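Local coordinates for protein tyrosinase (Aspergillus oryzae, PDB 6JU8) that probably catalyses, at a dinuclear copper centre, the oxidation of L-tyrosine and L-dopa to L-dopaquinone by molecular oxygen, at residues A[100-103]-A[104-107]; A[325-328]-A[329-332]; A[423-426]-A[427-430]. The protein carries 1 engineered substitution. One frame throughout, in Å; residues are numbered along the deposited sequence. Where two conformers were deposited one is given.

Contact 1: residues A[100-103]-A[104-107]. With CU (copper (II) ion), chain C.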
loop_
_atom_site.group_PDB
_atom_site.type_symbol
_atom_site.label_atom_id
_atom_site.label_comp_id
_atom_site.label_asym_id
_atom_site.label_seq_id
_atom_site.Cartn_x
_atom_site.Cartn_y
_atom_site.Cartn_z
ATOM N N ASN A 100 12.201 18.903 25.174
ATOM C CA ASN A 100 12.579 20.182 25.777
ATOM C C ASN A 100 11.636 21.264 25.291
ATOM O O ASN A 100 10.950 21.091 24.277
ATOM C CB ASN A 100 14.030 20.526 25.450
ATOM C CG ASN A 100 14.684 21.454 26.451
ATOM O OD1 ASN A 100 14.064 21.875 27.442
ATOM N ND2 ASN A 100 15.943 21.775 26.191
ATOM N N TYR A 101 11.648 22.399 25.977
ATOM C CA TYR A 101 10.689 23.477 25.729
ATOM C C TYR A 101 10.896 24.193 24.409
ATOM O O TYR A 101 10.030 24.938 23.958
ATOM C CB TYR A 101 10.721 24.473 26.901
ATOM C CG TYR A 101 10.616 23.723 28.210
ATOM C CD1 TYR A 101 9.423 23.086 28.540
ATOM C CD2 TYR A 101 11.696 23.629 29.083
ATOM C CE1 TYR A 101 9.307 22.391 29.734
ATOM C CE2 TYR A 101 11.582 22.936 30.272
ATOM C CZ TYR A 101 10.394 22.312 30.586
ATOM O OH TYR A 101 10.219 21.599 31.748
ATOM N N THR A 102 12.051 23.989 23.778
ATOM C CA THR A 102 12.307 24.481 22.429
ATOM C C THR A 102 11.804 23.518 21.362
ATOM O O THR A 102 12.015 23.768 20.176
ATOM C CB THR A 102 13.823 24.752 22.275
ATOM O OG1 THR A 102 14.500 23.594 22.794
ATOM C CG2 THR A 102 14.287 25.985 23.045
ATOM N N PHE A 103 11.122 22.443 21.735
ATOM C CA PHE A 103 10.542 21.558 20.709
ATOM C C PHE A 103 9.727 22.347 19.705
ATOM O O PHE A 103 9.920 22.173 18.487
ATOM C CB PHE A 103 9.728 20.455 21.411
ATOM C CG PHE A 103 8.705 19.793 20.522
ATOM C CD1 PHE A 103 9.112 18.822 19.600
ATOM C CD2 PHE A 103 7.357 20.157 20.579
ATOM C CE1 PHE A 103 8.212 18.222 18.742
ATOM C CE2 PHE A 103 6.455 19.573 19.694
ATOM C CZ PHE A 103 6.889 18.636 18.764
ATOM N N PRO A 104 8.794 23.223 20.066
ATOM C CA PRO A 104 8.016 23.898 19.005
ATOM C C PRO A 104 8.845 24.862 18.187
ATOM O O PRO A 104 8.569 25.051 16.989
ATOM C CB PRO A 104 6.935 24.660 19.797
ATOM C CG PRO A 104 6.850 23.920 21.108
ATOM C CD PRO A 104 8.281 23.528 21.423
ATOM N N THR A 105 9.831 25.535 18.816
ATOM C CA THR A 105 10.534 26.578 18.051
ATOM C C THR A 105 11.601 25.989 17.155
ATOM O O THR A 105 11.794 26.446 16.010
ATOM C CB THR A 105 11.105 27.647 19.004
ATOM O OG1 THR A 105 11.799 26.944 20.038
ATOM C CG2 THR A 105 9.962 28.458 19.610
ATOM N N TRP A 106 12.282 24.934 17.620
ATOM C CA TRP A 106 13.212 24.250 16.693
ATOM C C TRP A 106 12.454 23.805 15.462
ATOM O O TRP A 106 12.889 24.004 14.314
ATOM C CB TRP A 106 13.899 23.064 17.422
ATOM C CG TRP A 106 14.976 22.486 16.540
ATOM C CD1 TRP A 106 16.294 22.854 16.550
ATOM C CD2 TRP A 106 14.838 21.484 15.539
ATOM N NE1 TRP A 106 17.006 22.138 15.601
ATOM C CE2 TRP A 106 16.118 21.294 14.970
ATOM C CE3 TRP A 106 13.752 20.736 15.049
ATOM C CZ2 TRP A 106 16.345 20.379 13.939
ATOM C CZ3 TRP A 106 13.986 19.826 14.033
ATOM C CH2 TRP A 106 15.273 19.651 13.477
ATOM N N HIS A 107 11.285 23.166 15.659
ATOM C CA HIS A 107 10.545 22.663 14.505
ATOM C C HIS A 107 9.937 23.778 13.681
ATOM O O HIS A 107 9.801 23.597 12.452
ATOM C CB HIS A 107 9.480 21.651 14.962
ATOM C CG HIS A 107 10.079 20.350 15.382
ATOM N ND1 HIS A 107 10.561 20.085 16.658
ATOM C CD2 HIS A 107 10.311 19.212 14.686
ATOM C CE1 HIS A 107 11.037 18.841 16.711
ATOM N NE2 HIS A 107 10.909 18.289 15.519
HETATM CU CU CU C . 11.370 16.348 15.588
HETATM O O HOH W 1 9.767 15.320 15.289
#
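The first turn of helix 103-129, one of the copper-binding helices in the central domain of tyrosinase, brings Phe-103 against His-107 so that the carbonyl of the one orients the imidazole of the other. Phe-103 O takes two hydrogen bonds from His-107, arriving from opposite faces of the carbonyl plane: the helical one from N (3.3 Å) and a shorter one from ND1 (2.8 Å). CG of His-107 stands beside its backbone N (chi1 -73°), which turns the ring back toward Phe-103 O. The acceptor lies at the imidazole edge, within 7° of the ring plane, so the bond restrains rotation about CB-CG. With ND1 thus occupied as a donor, NE2 is left to bind copper, at 2.0 Å; His-71 and His-98 complete the protein ligands of this ion.

Phe-103 CD1 lies 3.5 Å from His-107 CE1, the two ring planes inclined at 54°. Over the centre of one imidazole face sits Trp-106 CE3, 3.5 Å above the plane of the His-107 ring. Around this turn, Phe-103 and Pro-104 pack on Leu-328 of helix 328-340 and reach Ile-379 and Thr-383, respectively, of helix 371-389.

Contact 2: residues A[325-328]-A[329-332]; sequences WMNL and EAIH. With CU (copper (II) ion), chain D.
Asn-327 and Ala-330 meet at the start of helix 328-340, where an N-cap and a hydrophobic staple close the first turn ahead of a copper ligand. The capping bond runs from Ala-330 N to Asn-327 OD1, 2.8 Å, with a nearly straight N-H...O angle of 164°. The donor stands above the plane of the amide rather than in it. Asn-327 CG is placed between its own backbone N and carbonyl carbon (chi1 69°), which folds OD1 back over the helix end. Meanwhile the main-chain carbonyl of Asn-327 receives Ile-331 N, completing the turn.

Packing is tight beside this cap. Met-326 CG presses on Ala-330 CB at 3.4 Å, closer than ordinary carbon-carbon contact. The same CG lies 3.8 Å from Ile-331 CG1, and this pair, on the residue before the cap and the fourth residue of the helix, forms the staple. Met-286 of helix 283-292 touches both of its members. Also buried, Leu-328 packs on helix 371-389, and the carboxylate of Glu-329 is bound by Asn-99, Ser-303 and Thr-304.

The loop end is looser: Trp-325 is partly exposed, as is Asn-327 despite its capping bond, and the indole of Trp-325 rests on Leu-296.

At the buried end, His-332 ND1 donates to Glu-329 O (3.1 Å), meeting an in-plane lone pair with the imidazole edge-on. His-336 and His-376 are the other protein ligands of the copper ion that His-332 NE2 coordinates at 2.2 Å.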
loop_
_atom_site.group_PDB
_atom_site.type_symbol
_atom_site.label_atom_id
_atom_site.label_comp_id
_atom_site.label_asym_id
_atom_site.label_seq_id
_atom_site.Cartn_x
_atom_site.Cartn_y
_atom_site.Cartn_z
ATOM N N TRP A 325 -5.810 16.915 30.230
ATOM C CA TRP A 325 -5.333 17.473 28.960
ATOM C C TRP A 325 -3.916 16.946 28.737
ATOM O O TRP A 325 -3.243 16.535 29.682
ATOM C CB TRP A 325 -5.370 19.005 28.923
ATOM C CG TRP A 325 -4.496 19.652 29.958
ATOM C CD1 TRP A 325 -4.855 19.974 31.239
ATOM C CD2 TRP A 325 -3.127 20.040 29.810
ATOM N NE1 TRP A 325 -3.794 20.543 31.897
ATOM C CE2 TRP A 325 -2.722 20.592 31.049
ATOM C CE3 TRP A 325 -2.184 19.982 28.782
ATOM C CZ2 TRP A 325 -1.432 21.083 31.284
ATOM C CZ3 TRP A 325 -0.907 20.470 29.012
ATOM C CH2 TRP A 325 -0.543 21.016 30.253
ATOM N N MET A 326 -3.481 17.015 27.489
ATOM C CA MET A 326 -2.175 16.509 27.080
ATOM C C MET A 326 -1.411 17.596 26.332
ATOM O O MET A 326 -2.004 18.295 25.509
ATOM C CB MET A 326 -2.379 15.283 26.183
ATOM C CG MET A 326 -1.101 14.658 25.660
ATOM S SD MET A 326 -1.446 13.145 24.754
ATOM C CE MET A 326 -1.973 12.042 26.053
ATOM N N ASN A 327 -0.116 17.762 26.600
ATOM C CA ASN A 327 0.667 18.819 25.962
ATOM C C ASN A 327 0.871 18.580 24.460
ATOM O O ASN A 327 0.663 17.490 23.923
ATOM C CB ASN A 327 1.999 18.969 26.701
ATOM C CG ASN A 327 2.914 17.790 26.520
ATOM O OD1 ASN A 327 3.507 17.618 25.463
ATOM N ND2 ASN A 327 3.053 16.956 27.554
ATOM N N LEU A 328 1.312 19.633 23.765
ATOM C CA LEU A 328 1.499 19.602 22.324
ATOM C C LEU A 328 2.443 18.494 21.862
ATOM O O LEU A 328 2.188 17.757 20.896
ATOM C CB LEU A 328 2.110 20.941 21.878
ATOM C CG LEU A 328 2.458 21.051 20.389
ATOM C CD1 LEU A 328 1.182 21.274 19.581
ATOM C CD2 LEU A 328 3.453 22.183 20.170
ATOM N N GLU A 329 3.576 18.345 22.562
ATOM C CA GLU A 329 4.577 17.378 22.119
ATOM C C GLU A 329 4.047 15.953 22.292
ATOM O O GLU A 329 4.255 15.119 21.405
ATOM C CB GLU A 329 5.869 17.556 22.912
ATOM C CG GLU A 329 7.007 16.694 22.394
ATOM C CD GLU A 329 8.339 16.975 23.057
ATOM O OE1 GLU A 329 8.429 17.681 24.085
ATOM O OE2 GLU A 329 9.329 16.421 22.537
ATOM N N ALA A 330 3.367 15.681 23.397
ATOM C CA ALA A 330 2.790 14.357 23.657
ATOM C C ALA A 330 1.753 14.012 22.600
ATOM O O ALA A 330 1.680 12.876 22.111
ATOM C CB ALA A 330 2.200 14.344 25.072
ATOM N N ILE A 331 0.863 14.955 22.263
ATOM C CA ILE A 331 -0.113 14.677 21.207
ATOM C C ILE A 331 0.628 14.342 19.915
ATOM O O ILE A 331 0.355 13.366 19.215
ATOM C CB ILE A 331 -1.089 15.842 20.975
ATOM C CG1 ILE A 331 -1.988 16.066 22.204
ATOM C CG2 ILE A 331 -1.924 15.609 19.728
ATOM C CD1 ILE A 331 -2.895 17.279 22.103
ATOM N N HIS A 332 1.587 15.197 19.559
ATOM C CA HIS A 332 2.408 15.023 18.366
ATOM C C HIS A 332 3.090 13.663 18.331
ATOM O O HIS A 332 3.197 13.071 17.247
ATOM C CB HIS A 332 3.434 16.158 18.333
ATOM C CG HIS A 332 4.810 15.817 17.861
ATOM N ND1 HIS A 332 5.779 15.252 18.674
ATOM C CD2 HIS A 332 5.409 16.025 16.663
ATOM C CE1 HIS A 332 6.901 15.118 17.981
ATOM N NE2 HIS A 332 6.713 15.578 16.736
HETATM CU CU CU D . 7.560 15.197 14.763
HETATM O O HOH W 1 9.767 15.320 15.289
#

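Contact 3: residues A[423-426]-A[427-430]; sequences FFRS and DDVK
Asp-428 folds back over Arg-425, and its side chain can be traced outward atom by atom. CB of Asp-428 rests 3.2 Å from Arg-425 O and also approaches CD2 of the Phe-424 ring, at 4.0 Å. CG comes next, still beside the Arg-425 peptide; its position beside the Asp-428 backbone N (chi1 -61°) turns the carboxylate back along the chain. At the tip, Asp-428 OD2 accepts from Arg-425 N over 2.8 Å, the donor coming from above the carboxylate plane, 41° out of it. Water 2 donates to the same oxygen at 2.6 Å and to Phe-423 O as well, tying the carboxylate to the end of strand 420-423.

The two residues are paired in both directions, because Asp-428 N donates to Arg-425 O in turn (2.9 Å). This backbone bond belongs to a short 3-10 turn through Ser-426, Asp-427 and Asp-428, and Val-429 N follows with its own bond to Ser-426 O, 3.0 Å long and of the same three-residue span.

The guanidinium of Arg-425 leads away from Asp-428 to a salt bridge with Asp-407, and Asp-427 is paired with Lys-404. On the buried side Val-429 CG1 packs 3.7 Å from Phe-424 CE2, the side chains crossing at about a right angle, and both residues touch Val-109 of helix 103-129.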
loop_
_atom_site.group_PDB
_atom_site.type_symbol
_atom_site.label_atom_id
_atom_site.label_comp_id
_atom_site.label_asym_id
_atom_site.label_seq_id
_atom_site.Cartn_x
_atom_site.Cartn_y
_atom_site.Cartn_z
ATOM N N PHE A 423 23.189 31.521 14.811
ATOM C CA PHE A 423 22.100 30.540 14.863
ATOM C C PHE A 423 20.777 31.221 15.189
ATOM O O PHE A 423 20.736 32.189 15.967
ATOM C CB PHE A 423 22.400 29.479 15.915
ATOM C CG PHE A 423 23.472 28.503 15.496
ATOM C CD1 PHE A 423 23.284 27.702 14.367
ATOM C CD2 PHE A 423 24.639 28.375 16.222
ATOM C CE1 PHE A 423 24.254 26.785 14.002
ATOM C CE2 PHE A 423 25.603 27.465 15.846
ATOM C CZ PHE A 423 25.428 26.660 14.730
ATOM N N PHE A 424 19.680 30.665 14.688
ATOM C CA PHE A 424 18.353 30.991 15.202
ATOM C C PHE A 424 18.258 30.772 16.711
ATOM O O PHE A 424 18.872 29.871 17.276
ATOM C CB PHE A 424 17.282 30.129 14.527
ATOM C CG PHE A 424 16.713 30.713 13.254
ATOM C CD1 PHE A 424 17.318 30.543 12.017
ATOM C CD2 PHE A 424 15.532 31.444 13.317
ATOM C CE1 PHE A 424 16.762 31.084 10.862
ATOM C CE2 PHE A 424 14.978 32.002 12.177
ATOM C CZ PHE A 424 15.601 31.819 10.958
ATOM N N ARG A 425 17.448 31.607 17.351
ATOM C CA ARG A 425 17.020 31.475 18.736
ATOM C C ARG A 425 15.498 31.548 18.768
ATOM O O ARG A 425 14.896 32.109 17.851
ATOM C CB ARG A 425 17.636 32.570 19.628
ATOM C CG ARG A 425 19.156 32.412 19.665
ATOM C CD ARG A 425 19.705 32.379 21.070
ATOM N NE ARG A 425 21.143 32.091 21.027
ATOM C CZ ARG A 425 22.029 32.840 21.664
ATOM N NH1 ARG A 425 21.578 33.875 22.372
ATOM N NH2 ARG A 425 23.321 32.562 21.609
ATOM N N SER A 426 14.887 31.022 19.816
ATOM C CA SER A 426 13.439 30.930 19.880
ATOM C C SER A 426 12.783 32.290 19.743
ATOM O O SER A 426 11.762 32.414 19.048
ATOM C CB SER A 426 13.034 30.273 21.214
ATOM O OG SER A 426 13.413 28.894 21.193
ATOM N N ASP A 427 13.342 33.345 20.370
ATOM C CA ASP A 427 12.677 34.648 20.257
ATOM C C ASP A 427 12.629 35.139 18.817
ATOM O O ASP A 427 11.749 35.932 18.470
ATOM C CB ASP A 427 13.416 35.671 21.118
ATOM C CG ASP A 427 13.061 35.604 22.579
ATOM O OD1 ASP A 427 12.009 35.054 22.932
ATOM O OD2 ASP A 427 13.799 36.150 23.410
ATOM N N ASP A 428 13.532 34.693 17.947
ATOM C CA ASP A 428 13.536 35.085 16.538
ATOM C C ASP A 428 12.266 34.659 15.812
ATOM O O ASP A 428 11.871 35.318 14.850
ATOM C CB ASP A 428 14.729 34.503 15.778
ATOM C CG ASP A 428 16.062 34.970 16.318
ATOM O OD1 ASP A 428 16.158 36.113 16.816
ATOM O OD2 ASP A 428 17.037 34.195 16.255
ATOM N N VAL A 429 11.637 33.585 16.310
ATOM C CA VAL A 429 10.460 33.059 15.614
ATOM C C VAL A 429 9.213 33.108 16.470
ATOM O O VAL A 429 8.216 32.441 16.163
ATOM C CB VAL A 429 10.710 31.634 15.066
ATOM C CG1 VAL A 429 11.872 31.685 14.089
ATOM C CG2 VAL A 429 10.948 30.640 16.208
ATOM N N LYS A 430 9.213 33.901 17.540
ATOM C CA LYS A 430 7.995 34.064 18.351
ATOM C C LYS A 430 6.840 34.540 17.489
ATOM O O LYS A 430 5.701 34.064 17.583
ATOM C CB LYS A 430 8.288 35.067 19.480
ATOM C CG LYS A 430 7.097 35.348 20.393
ATOM C CD LYS A 430 7.325 36.616 21.204
ATOM C CE LYS A 430 8.261 36.357 22.372
ATOM N NZ LYS A 430 8.448 37.581 23.213
HETATM O O HOH W 2 19.560 34.746 16.285
#

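Contacts 1 and 2 are helix starts that each supply one histidine to a different copper ion of the same site. Their ions lie 4.1 Å apart, copper to copper, and water 1 is bound by both, at 1.9 Å from the ion of contact 1 and 2.3 Å from that of contact 2. The two turns, with centres about 13 Å apart, touch directly: Phe-103 CE1 meets His-332 CE1 at 3.5 Å. Contact 3 lies next to contact 1, its centre about 10 Å away, joined through a probable hydrogen bond between Thr-105 OG1 and Ser-426 OG (2.8 Å). The Ser-426 side chain is about 14 Å from a copper ion, and contact 2 is about 12 Å off between nearest atoms.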